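Local coordinates for protein cycloalternan-forming enzyme (Listeria monocytogenes serovar 1/2a, PDB 5F7U) that is a multidomain member of glycoside hydrolase family 31, with a TIM-barrel domain, flanking beta domains and several glycan-binding pockets, at residues A[43-48]-A[70-75]; A[39-44]-A[76-81]; A[5-10]-A[94-99]. The protein carries 1 engineered substitution. One frame throughout, in Å; residues are numbered along the deposited sequence.

Interaction 1 of 3, residues A[43-48]-A[70-75]; sequences WPIENG and DYNSGN. With GLC (alpha-D-glucopyranose), chain E.
Asn75 meets Trp43, Pro44 and Ile45 with both its backbone O, which lies by Trp43 CB, Pro44 CA and Ile45 N, and its side-chain amide. With CG anti to the backbone N (chi1 -169°), the Asn75 amide reaches out beside the loop: OD1 lies 3.6 Å from Pro44 CB, while ND2 turns toward Trp43 CB and the glucose of chain E. The bond from Asn75 ND2 to O2 of that glucose is weak, 3.3 Å long though fairly straight at 164°. The indole is stood up by a chi1 of 62°, which puts CG between the backbone N and the carbonyl carbon, and C2 of the glucose sits over one of its faces, 3.5 Å above the plane and offset toward the rim. A sugar lying over an indole face is an arrangement common in carbohydrate-binding sites, and Trp43 and Asn75 both belong to the glycan pocket. Pro44, joined through a cis peptide bond, offers its CA to Asn75 O in a CA-H...O contact of 3.2 Å. One water spans the gap, accepting from Ile45 N and donating to Asn75 OD1. Ile45 points its CB at the other segment; CD1 comes within 3.4 Å of Gly74 O, and CG2 meets the amide of Asn72, whose OD1 is instead hydrogen-bonded to Thr77. The contact thus lies at the surface, where the loop between strands 36-43 and 49-57 meets the turn from strand 60-73 into strand 76-84, with Asp5 touching Trp43 and Pro44.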
loop_
_atom_site.group_PDB
_atom_site.type_symbol
_atom_site.label_atom_id
_atom_site.label_comp_id
_atom_site.label_asym_id
_atom_site.label_seq_id
_atom_site.Cartn_x
_atom_site.Cartn_y
_atom_site.Cartn_z
ATOM N N TRP A 43 12.060 -22.609 -41.842
ATOM C CA TRP A 43 11.008 -23.616 -41.948
ATOM C C TRP A 43 10.679 -23.801 -43.436
ATOM O O TRP A 43 10.891 -22.859 -44.208
ATOM C CB TRP A 43 9.758 -23.192 -41.171
ATOM C CG TRP A 43 9.126 -21.930 -41.674
ATOM C CD1 TRP A 43 8.078 -21.830 -42.563
ATOM C CD2 TRP A 43 9.493 -20.596 -41.328
ATOM N NE1 TRP A 43 7.774 -20.504 -42.782
ATOM C CE2 TRP A 43 8.625 -19.724 -42.040
ATOM C CE3 TRP A 43 10.477 -20.040 -40.490
ATOM C CZ2 TRP A 43 8.703 -18.328 -41.928
ATOM C CZ3 TRP A 43 10.561 -18.638 -40.382
ATOM C CH2 TRP A 43 9.678 -17.805 -41.105
ATOM N N PRO A 44 10.186 -24.973 -43.850
ATOM C CA PRO A 44 10.057 -26.168 -43.008
ATOM C C PRO A 44 11.413 -26.849 -42.814
ATOM O O PRO A 44 12.418 -26.408 -43.400
ATOM C CB PRO A 44 9.129 -27.067 -43.842
ATOM C CG PRO A 44 9.504 -26.740 -45.252
ATOM C CD PRO A 44 9.802 -25.261 -45.251
ATOM N N ILE A 45 11.444 -27.905 -41.998
ATOM C CA ILE A 45 12.655 -28.704 -41.832
ATOM C C ILE A 45 12.951 -29.424 -43.144
ATOM O O ILE A 45 12.101 -30.167 -43.676
ATOM C CB ILE A 45 12.550 -29.713 -40.659
ATOM C CG1 ILE A 45 12.328 -28.982 -39.317
ATOM C CG2 ILE A 45 13.802 -30.581 -40.583
ATOM C CD1 ILE A 45 11.740 -29.873 -38.237
ATOM N N GLU A 46 14.148 -29.170 -43.669
ATOM C CA GLU A 46 14.587 -29.727 -44.952
ATOM C C GLU A 46 16.074 -29.974 -44.918
ATOM O O GLU A 46 16.803 -29.190 -44.322
ATOM C CB GLU A 46 14.345 -28.712 -46.058
ATOM C CG GLU A 46 12.945 -28.684 -46.623
ATOM C CD GLU A 46 12.769 -27.587 -47.659
ATOM O OE1 GLU A 46 13.310 -26.461 -47.480
ATOM O OE2 GLU A 46 12.066 -27.847 -48.646
ATOM N N ASN A 47 16.529 -31.026 -45.604
ATOM C CA ASN A 47 17.954 -31.179 -45.919
ATOM C C ASN A 47 18.372 -30.119 -46.940
ATOM O O ASN A 47 17.557 -29.655 -47.741
ATOM C CB ASN A 47 18.251 -32.594 -46.466
ATOM C CG ASN A 47 18.211 -33.673 -45.382
ATOM O OD1 ASN A 47 18.710 -33.488 -44.269
ATOM N ND2 ASN A 47 17.628 -34.819 -45.717
ATOM N N GLY A 48 19.638 -29.722 -46.903
ATOM C CA GLY A 48 20.165 -28.808 -47.916
ATOM C C GLY A 48 19.859 -27.352 -47.633
ATOM O O GLY A 48 19.956 -26.510 -48.526
ATOM N N ASP A 70 21.231 -25.982 -34.473
ATOM C CA ASP A 70 21.077 -26.018 -33.030
ATOM C C ASP A 70 20.136 -27.165 -32.646
ATOM O O ASP A 70 20.591 -28.171 -32.108
ATOM C CB ASP A 70 20.617 -24.656 -32.501
ATOM C CG ASP A 70 20.637 -24.562 -30.985
ATOM O OD1 ASP A 70 21.130 -25.483 -30.299
ATOM O OD2 ASP A 70 20.107 -23.572 -30.462
ATOM N N TYR A 71 18.856 -27.042 -32.991
ATOM C CA TYR A 71 17.869 -28.100 -32.775
ATOM C C TYR A 71 16.721 -27.911 -33.757
ATOM O O TYR A 71 16.530 -26.816 -34.312
ATOM C CB TYR A 71 17.333 -28.085 -31.325
ATOM C CG TYR A 71 16.668 -26.755 -30.944
ATOM C CD1 TYR A 71 17.435 -25.664 -30.508
ATOM C CD2 TYR A 71 15.292 -26.589 -31.048
ATOM C CE1 TYR A 71 16.847 -24.445 -30.194
ATOM C CE2 TYR A 71 14.689 -25.368 -30.718
ATOM C CZ TYR A 71 15.479 -24.314 -30.291
ATOM O OH TYR A 71 14.908 -23.114 -29.970
ATOM N N ASN A 72 15.953 -28.974 -33.951
ATOM C CA ASN A 72 14.676 -28.883 -34.645
ATOM C C ASN A 72 13.550 -28.900 -33.635
ATOM O O ASN A 72 13.628 -29.620 -32.647
ATOM C CB ASN A 72 14.507 -30.073 -35.588
ATOM C CG ASN A 72 15.372 -29.964 -36.829
ATOM O OD1 ASN A 72 15.757 -28.873 -37.248
ATOM N ND2 ASN A 72 15.670 -31.092 -37.425
ATOM N N SER A 73 12.487 -28.143 -33.902
ATOM C CA SER A 73 11.263 -28.237 -33.096
ATOM C C SER A 73 10.057 -27.829 -33.927
ATOM O O SER A 73 10.074 -26.786 -34.575
ATOM C CB SER A 73 11.354 -27.369 -31.847
ATOM O OG SER A 73 10.252 -27.625 -30.987
ATOM N N GLY A 74 9.007 -28.648 -33.879
ATOM C CA GLY A 74 7.807 -28.412 -34.679
ATOM C C GLY A 74 8.124 -28.398 -36.166
ATOM O O GLY A 74 8.755 -29.317 -36.688
ATOM N N ASN A 75 7.710 -27.324 -36.834
ATOM C CA ASN A 75 7.947 -27.141 -38.267
ATOM C C ASN A 75 9.299 -26.480 -38.611
ATOM O O ASN A 75 9.566 -26.173 -39.800
ATOM C CB ASN A 75 6.794 -26.303 -38.844
ATOM C CG ASN A 75 6.783 -26.269 -40.365
ATOM O OD1 ASN A 75 6.917 -27.299 -41.024
ATOM N ND2 ASN A 75 6.599 -25.076 -40.927
HETATM C C1 GLC E . 5.316 -21.250 -40.055
HETATM C C2 GLC E . 6.604 -21.416 -39.227
HETATM C C3 GLC E . 6.742 -20.304 -38.181
HETATM C C4 GLC E . 6.656 -18.914 -38.825
HETATM C C5 GLC E . 5.369 -18.793 -39.662
HETATM C C6 GLC E . 5.328 -17.505 -40.481
HETATM O O1 GLC E . 4.160 -21.599 -39.285
HETATM O O2 GLC E . 6.642 -22.712 -38.615
HETATM O O3 GLC E . 7.983 -20.422 -37.482
HETATM O O4 GLC E . 6.667 -17.924 -37.788
HETATM O O5 GLC E . 5.190 -19.906 -40.567
HETATM O O6 GLC E . 3.963 -17.194 -40.774
HETATM O O HOH W 1 9.023 -29.267 -41.059
#

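Interaction 2 of 3, residues A[39-44]-A[76-81]; sequences NITTWP and NTYWKA. With GLC (alpha-D-glucopyranose), chain E.
Thr41 OG1 is gripped twice: it accepts from Asn76 ND2 at 2.9 Å, with the hydroxyl oxygen in the plane of the Asn76 amide, and donates to Thr77 O. The second bond approaches from above the carbonyl plane, while Thr42 N meets Thr77 O in that plane, so this carbonyl accepts two donors. A chi1 of -164° swings OG1 anti to the backbone N and over one face of the Tyr78 ring, 3.4 Å above its plane and offset toward the rim. The same Asn76 amide holds the glucose of chain E: OD1 accepts from O2 at 2.6 Å, and ND2 also donates to O3. Thr41 is therefore a second-shell residue that helps set the rotation of a sugar-binding amide. Trp43 lies alongside Asn76, their ring and amide planes 27° apart. The backbones form an antiparallel ladder, the short strand axes 4.6 Å apart at 150°, in a beta domain whose sequence family belongs to the E-set clan. Hydrogen-bonded pairs Ile40-Trp79 and Thr42-Thr77 alternate with non-hydrogen-bonded pairs Asn39-Lys80 and Thr41-Tyr78. On the face carrying Ile40, Thr42, Thr77 and Trp79, the indole lies edge-on to the neighbouring strand: Trp79 NE1 donates to Thr42 OG1 at 2.8 Å, close to the ring plane, and Thr77 CG2 lies over one indole face, toward its rim. Thr42 OG1 also bonds to Gln49, while Val51 of strand 49-57 packs against Ile40, Thr42 and Trp79. Toward the far end, Lys80 bends at its last torsion to bring NZ onto a lone pair of Asn39 OD1, 2.8 Å away, the two side chains running side by side.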
loop_
_atom_site.group_PDB
_atom_site.type_symbol
_atom_site.label_atom_id
_atom_site.label_comp_id
_atom_site.label_asym_id
_atom_site.label_seq_id
_atom_site.Cartn_x
_atom_site.Cartn_y
_atom_site.Cartn_z
ATOM N N ASN A 39 20.462 -16.216 -32.868
ATOM C CA ASN A 39 19.561 -17.359 -33.011
ATOM C C ASN A 39 18.597 -17.113 -34.161
ATOM O O ASN A 39 17.891 -16.113 -34.172
ATOM C CB ASN A 39 18.828 -17.614 -31.699
ATOM C CG ASN A 39 19.790 -17.970 -30.590
ATOM O OD1 ASN A 39 20.341 -19.063 -30.591
ATOM N ND2 ASN A 39 20.054 -17.023 -29.678
ATOM N N ILE A 40 18.592 -18.038 -35.118
ATOM C CA ILE A 40 17.849 -17.880 -36.381
ATOM C C ILE A 40 16.986 -19.111 -36.627
ATOM O O ILE A 40 17.430 -20.224 -36.356
ATOM C CB ILE A 40 18.863 -17.717 -37.548
ATOM C CG1 ILE A 40 19.802 -16.526 -37.270
ATOM C CG2 ILE A 40 18.157 -17.579 -38.903
ATOM C CD1 ILE A 40 21.126 -16.608 -38.040
ATOM N N THR A 41 15.764 -18.930 -37.151
ATOM C CA THR A 41 14.935 -20.091 -37.510
ATOM C C THR A 41 14.652 -20.128 -38.997
ATOM O O THR A 41 14.592 -19.078 -39.646
ATOM C CB THR A 41 13.622 -20.188 -36.679
ATOM O OG1 THR A 41 13.039 -21.498 -36.791
ATOM C CG2 THR A 41 12.592 -19.137 -37.069
ATOM N N THR A 42 14.534 -21.346 -39.524
ATOM C CA THR A 42 14.028 -21.546 -40.884
ATOM C C THR A 42 12.929 -22.601 -40.832
ATOM O O THR A 42 12.879 -23.404 -39.896
ATOM C CB THR A 42 15.144 -22.032 -41.830
ATOM O OG1 THR A 42 15.753 -23.229 -41.290
ATOM C CG2 THR A 42 16.195 -20.936 -42.002
ATOM N N TRP A 43 12.060 -22.609 -41.842
ATOM C CA TRP A 43 11.008 -23.616 -41.948
ATOM C C TRP A 43 10.679 -23.801 -43.436
ATOM O O TRP A 43 10.891 -22.859 -44.208
ATOM C CB TRP A 43 9.758 -23.192 -41.171
ATOM C CG TRP A 43 9.126 -21.930 -41.674
ATOM C CD1 TRP A 43 8.078 -21.830 -42.563
ATOM C CD2 TRP A 43 9.493 -20.596 -41.328
ATOM N NE1 TRP A 43 7.774 -20.504 -42.782
ATOM C CE2 TRP A 43 8.625 -19.724 -42.040
ATOM C CE3 TRP A 43 10.477 -20.040 -40.490
ATOM C CZ2 TRP A 43 8.703 -18.328 -41.928
ATOM C CZ3 TRP A 43 10.561 -18.638 -40.382
ATOM C CH2 TRP A 43 9.678 -17.805 -41.105
ATOM N N PRO A 44 10.186 -24.973 -43.850
ATOM C CA PRO A 44 10.057 -26.168 -43.008
ATOM C C PRO A 44 11.413 -26.849 -42.814
ATOM O O PRO A 44 12.418 -26.408 -43.400
ATOM C CB PRO A 44 9.129 -27.067 -43.842
ATOM C CG PRO A 44 9.504 -26.740 -45.252
ATOM C CD PRO A 44 9.802 -25.261 -45.251
ATOM N N ASN A 76 10.147 -26.265 -37.593
ATOM C CA ASN A 76 11.290 -25.351 -37.701
ATOM C C ASN A 76 12.644 -25.936 -37.327
ATOM O O ASN A 76 12.745 -26.830 -36.476
ATOM C CB ASN A 76 11.069 -24.134 -36.791
ATOM C CG ASN A 76 9.964 -23.228 -37.270
ATOM O OD1 ASN A 76 8.832 -23.657 -37.503
ATOM N ND2 ASN A 76 10.290 -21.962 -37.428
ATOM N N THR A 77 13.677 -25.404 -37.979
ATOM C CA THR A 77 15.059 -25.599 -37.561
ATOM C C THR A 77 15.570 -24.316 -36.933
ATOM O O THR A 77 15.286 -23.206 -37.416
ATOM C CB THR A 77 15.956 -26.003 -38.754
ATOM O OG1 THR A 77 15.430 -27.193 -39.326
ATOM C CG2 THR A 77 17.398 -26.300 -38.292
ATOM N N TYR A 78 16.335 -24.475 -35.861
ATOM C CA TYR A 78 16.922 -23.345 -35.145
ATOM C C TYR A 78 18.418 -23.463 -35.273
ATOM O O TYR A 78 18.974 -24.574 -35.179
ATOM C CB TYR A 78 16.459 -23.334 -33.672
ATOM C CG TYR A 78 14.989 -23.033 -33.582
ATOM C CD1 TYR A 78 14.042 -24.056 -33.678
ATOM C CD2 TYR A 78 14.538 -21.716 -33.429
ATOM C CE1 TYR A 78 12.686 -23.789 -33.612
ATOM C CE2 TYR A 78 13.184 -21.433 -33.373
ATOM C CZ TYR A 78 12.272 -22.464 -33.467
ATOM O OH TYR A 78 10.931 -22.175 -33.428
ATOM N N TRP A 79 19.042 -22.328 -35.543
ATOM C CA TRP A 79 20.455 -22.219 -35.888
ATOM C C TRP A 79 21.129 -21.155 -35.018
ATOM O O TRP A 79 20.470 -20.195 -34.595
ATOM C CB TRP A 79 20.595 -21.761 -37.352
ATOM C CG TRP A 79 19.799 -22.525 -38.379
ATOM C CD1 TRP A 79 18.474 -22.385 -38.669
ATOM C CD2 TRP A 79 20.310 -23.506 -39.299
ATOM N NE1 TRP A 79 18.114 -23.235 -39.694
ATOM C CE2 TRP A 79 19.220 -23.933 -40.100
ATOM C CE3 TRP A 79 21.583 -24.068 -39.522
ATOM C CZ2 TRP A 79 19.352 -24.911 -41.101
ATOM C CZ3 TRP A 79 21.721 -25.050 -40.519
ATOM C CH2 TRP A 79 20.606 -25.447 -41.309
ATOM N N LYS A 80 22.429 -21.335 -34.757
ATOM C CA LYS A 80 23.232 -20.345 -34.039
ATOM C C LYS A 80 24.368 -19.850 -34.905
ATOM O O LYS A 80 25.159 -20.655 -35.426
ATOM C CB LYS A 80 23.808 -20.915 -32.732
ATOM C CG LYS A 80 22.790 -21.042 -31.624
ATOM C CD LYS A 80 23.461 -21.501 -30.332
ATOM C CE LYS A 80 22.445 -21.596 -29.193
ATOM N NZ LYS A 80 21.988 -20.272 -28.679
ATOM N N ALA A 81 24.440 -18.530 -35.053
ATOM C CA ALA A 81 25.552 -17.874 -35.748
ATOM C C ALA A 81 26.375 -17.113 -34.723
ATOM O O ALA A 81 25.821 -16.312 -33.957
ATOM C CB ALA A 81 25.025 -16.931 -36.814
HETATM C C1 GLC E . 5.316 -21.250 -40.055
HETATM C C2 GLC E . 6.604 -21.416 -39.227
HETATM C C3 GLC E . 6.742 -20.304 -38.181
HETATM C C4 GLC E . 6.656 -18.914 -38.825
HETATM C C5 GLC E . 5.369 -18.793 -39.662
HETATM C C6 GLC E . 5.328 -17.505 -40.481
HETATM O O1 GLC E . 4.160 -21.599 -39.285
HETATM O O2 GLC E . 6.642 -22.712 -38.615
HETATM O O3 GLC E . 7.983 -20.422 -37.482
HETATM O O4 GLC E . 6.667 -17.924 -37.788
HETATM O O5 GLC E . 5.190 -19.906 -40.567
HETATM O O6 GLC E . 3.963 -17.194 -40.774
#

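Interaction 3 of 3, residues A[5-10]-A[94-99]; sequences DGEYHS and YTTKGS. With GLC (alpha-D-glucopyranose), chain B.
Thr96 OG1 donates to Glu7 OE2 at 2.7 Å, the first of two side-chain hydrogen bonds between residues 5-10 and 94-99. It meets the syn side of the carboxylate but 34° out of its plane; Glu7 gets there by leaving the backbone anti to N (chi1 175°) and then folding at chi2. The second bond links His9 NE2 and Tyr94 OH, also at 2.7 Å, and either atom could be the donor. Among the packing contacts, His9 CB lies 3.4 Å from Thr96 OG1, and the His9 and Tyr94 rings are oblique, with planes 57° apart. Glu7 CG packs against the Gly98 backbone, 3.9 Å from its N, on the side where glycine has no side chain. On the reverse side of strand 6-8, the ring of Tyr8 carries C4 of the chain B glucose over its centre, 3.8 Å above the plane. Glu7 OE1 bonds to Ser108 and His9 ND1 to Asn39 O, and Tyr94 OH has a second partner in Arg25. Polar side chains buried between the two strands are thus paired, and the Thr96 and Ser108 hydroxyls probably stabilise a charged Glu7 carboxylate.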
loop_
_atom_site.group_PDB
_atom_site.type_symbol
_atom_site.label_atom_id
_atom_site.label_comp_id
_atom_site.label_asym_id
_atom_site.label_seq_id
_atom_site.Cartn_x
_atom_site.Cartn_y
_atom_site.Cartn_z
ATOM N N ASP A 5 9.996 -22.389 -46.627
ATOM C CA ASP A 5 9.262 -21.178 -47.051
ATOM C C ASP A 5 9.476 -19.963 -46.133
ATOM O O ASP A 5 8.805 -18.956 -46.280
ATOM C CB ASP A 5 7.777 -21.459 -47.350
ATOM C CG ASP A 5 7.065 -22.155 -46.224
ATOM O OD1 ASP A 5 6.495 -21.437 -45.376
ATOM O OD2 ASP A 5 7.055 -23.418 -46.187
ATOM N N GLY A 6 10.438 -20.038 -45.217
ATOM C CA GLY A 6 10.861 -18.817 -44.546
ATOM C C GLY A 6 12.081 -18.880 -43.664
ATOM O O GLY A 6 12.646 -19.949 -43.442
ATOM N N GLU A 7 12.481 -17.694 -43.204
ATOM C CA GLU A 7 13.576 -17.495 -42.263
ATOM C C GLU A 7 13.140 -16.377 -41.329
ATOM O O GLU A 7 12.415 -15.471 -41.746
ATOM C CB GLU A 7 14.849 -17.094 -43.036
ATOM C CG GLU A 7 16.083 -16.725 -42.191
ATOM C CD GLU A 7 16.029 -15.320 -41.579
ATOM O OE1 GLU A 7 15.224 -14.457 -42.033
ATOM O OE2 GLU A 7 16.775 -15.071 -40.609
ATOM N N TYR A 8 13.619 -16.407 -40.082
ATOM C CA TYR A 8 13.318 -15.342 -39.136
ATOM C C TYR A 8 14.363 -15.186 -38.031
ATOM O O TYR A 8 14.769 -16.163 -37.410
ATOM C CB TYR A 8 11.926 -15.579 -38.554
ATOM C CG TYR A 8 11.455 -14.535 -37.580
ATOM C CD1 TYR A 8 10.826 -13.374 -38.027
ATOM C CD2 TYR A 8 11.625 -14.717 -36.198
ATOM C CE1 TYR A 8 10.379 -12.426 -37.119
ATOM C CE2 TYR A 8 11.179 -13.765 -35.284
ATOM C CZ TYR A 8 10.551 -12.631 -35.753
ATOM O OH TYR A 8 10.113 -11.682 -34.842
ATOM N N HIS A 9 14.771 -13.938 -37.807
ATOM C CA HIS A 9 15.571 -13.549 -36.652
ATOM C C HIS A 9 15.073 -12.159 -36.256
ATOM O O HIS A 9 14.738 -11.357 -37.125
ATOM C CB HIS A 9 17.079 -13.529 -36.991
ATOM C CG HIS A 9 17.926 -12.800 -35.982
ATOM N ND1 HIS A 9 18.345 -13.371 -34.799
ATOM C CD2 HIS A 9 18.420 -11.539 -35.985
ATOM C CE1 HIS A 9 19.057 -12.494 -34.112
ATOM N NE2 HIS A 9 19.115 -11.370 -34.812
ATOM N N SER A 10 14.974 -11.913 -34.950
ATOM C CA SER A 10 14.575 -10.601 -34.451
ATOM C C SER A 10 15.326 -10.415 -33.138
ATOM O O SER A 10 15.016 -11.103 -32.166
ATOM C CB SER A 10 13.058 -10.537 -34.235
ATOM O OG SER A 10 12.648 -9.181 -34.058
ATOM N N TYR A 94 24.105 -6.288 -39.523
ATOM C CA TYR A 94 24.005 -7.640 -40.102
ATOM C C TYR A 94 22.620 -7.949 -40.642
ATOM O O TYR A 94 21.627 -7.360 -40.214
ATOM C CB TYR A 94 24.438 -8.718 -39.078
ATOM C CG TYR A 94 23.505 -8.873 -37.883
ATOM C CD1 TYR A 94 22.428 -9.776 -37.926
ATOM C CD2 TYR A 94 23.693 -8.120 -36.715
ATOM C CE1 TYR A 94 21.555 -9.911 -36.840
ATOM C CE2 TYR A 94 22.820 -8.249 -35.628
ATOM C CZ TYR A 94 21.759 -9.146 -35.702
ATOM O OH TYR A 94 20.902 -9.294 -34.616
ATOM N N THR A 95 22.578 -8.911 -41.561
ATOM C CA THR A 95 21.354 -9.435 -42.143
ATOM C C THR A 95 21.488 -10.952 -42.051
ATOM O O THR A 95 22.524 -11.517 -42.409
ATOM C CB THR A 95 21.215 -8.973 -43.612
ATOM O OG1 THR A 95 21.146 -7.543 -43.656
ATOM C CG2 THR A 95 19.962 -9.550 -44.296
ATOM N N THR A 96 20.459 -11.607 -41.531
ATOM C CA THR A 96 20.464 -13.072 -41.437
ATOM C C THR A 96 19.762 -13.622 -42.663
ATOM O O THR A 96 18.794 -13.026 -43.134
ATOM C CB THR A 96 19.819 -13.565 -40.124
ATOM O OG1 THR A 96 18.498 -13.028 -40.017
ATOM C CG2 THR A 96 20.660 -13.095 -38.942
ATOM N N LYS A 97 20.267 -14.735 -43.197
ATOM C CA LYS A 97 19.771 -15.287 -44.468
ATOM C C LYS A 97 19.628 -16.796 -44.436
ATOM O O LYS A 97 20.431 -17.483 -43.808
ATOM C CB LYS A 97 20.688 -14.916 -45.646
ATOM C CG LYS A 97 20.764 -13.424 -45.901
ATOM C CD LYS A 97 21.326 -13.134 -47.276
ATOM C CE LYS A 97 21.122 -11.674 -47.611
ATOM N NZ LYS A 97 21.638 -11.420 -48.989
ATOM N N GLY A 98 18.594 -17.295 -45.102
ATOM C CA GLY A 98 18.441 -18.738 -45.311
ATOM C C GLY A 98 18.025 -19.046 -46.733
ATOM O O GLY A 98 17.271 -18.290 -47.334
ATOM N N SER A 99 18.540 -20.151 -47.266
ATOM C CA SER A 99 18.063 -20.701 -48.539
ATOM C C SER A 99 18.278 -22.205 -48.582
ATOM O O SER A 99 19.106 -22.745 -47.844
ATOM C CB SER A 99 18.748 -20.035 -49.730
ATOM O OG SER A 99 20.143 -20.194 -49.650
HETATM C C1 GLC B . 7.893 -17.147 -37.782
HETATM C C2 GLC B . 8.355 -16.937 -36.336
HETATM C C3 GLC B . 7.376 -15.984 -35.630
HETATM C C4 GLC B . 7.275 -14.654 -36.383
HETATM C C5 GLC B . 6.929 -14.882 -37.866
HETATM C C6 GLC B . 7.040 -13.593 -38.677
HETATM O O2 GLC B . 8.440 -18.201 -35.668
HETATM O O3 GLC B . 7.757 -15.747 -34.272
HETATM O O4 GLC B . 6.292 -13.830 -35.746
HETATM O O5 GLC B . 7.784 -15.883 -38.471
HETATM O O6 GLC B . 6.155 -13.656 -39.801
#

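In the fold
All three contacts lie in the N-terminal beta domain, about 46 to 50 Å from the centre of the chain to the centre of each contact. Interactions 2 and 3 are buried and interaction 1 is at the surface. Interaction 2 is a backbone ladder between neighbouring strands; interaction 3 has its strands farther apart and relies on side-chain bonds. Interaction 1 is carried by packing, a water and a CA-H...O contact. Residues 43-44 are common to interactions 1 and 2, which both touch the chain E glucose, whereas 5-10 meets the chain B glucose. Strand 6-8 pairs with strand 36-43, as Thr41 O to Tyr8 N attests, tying interaction 3 to interaction 2.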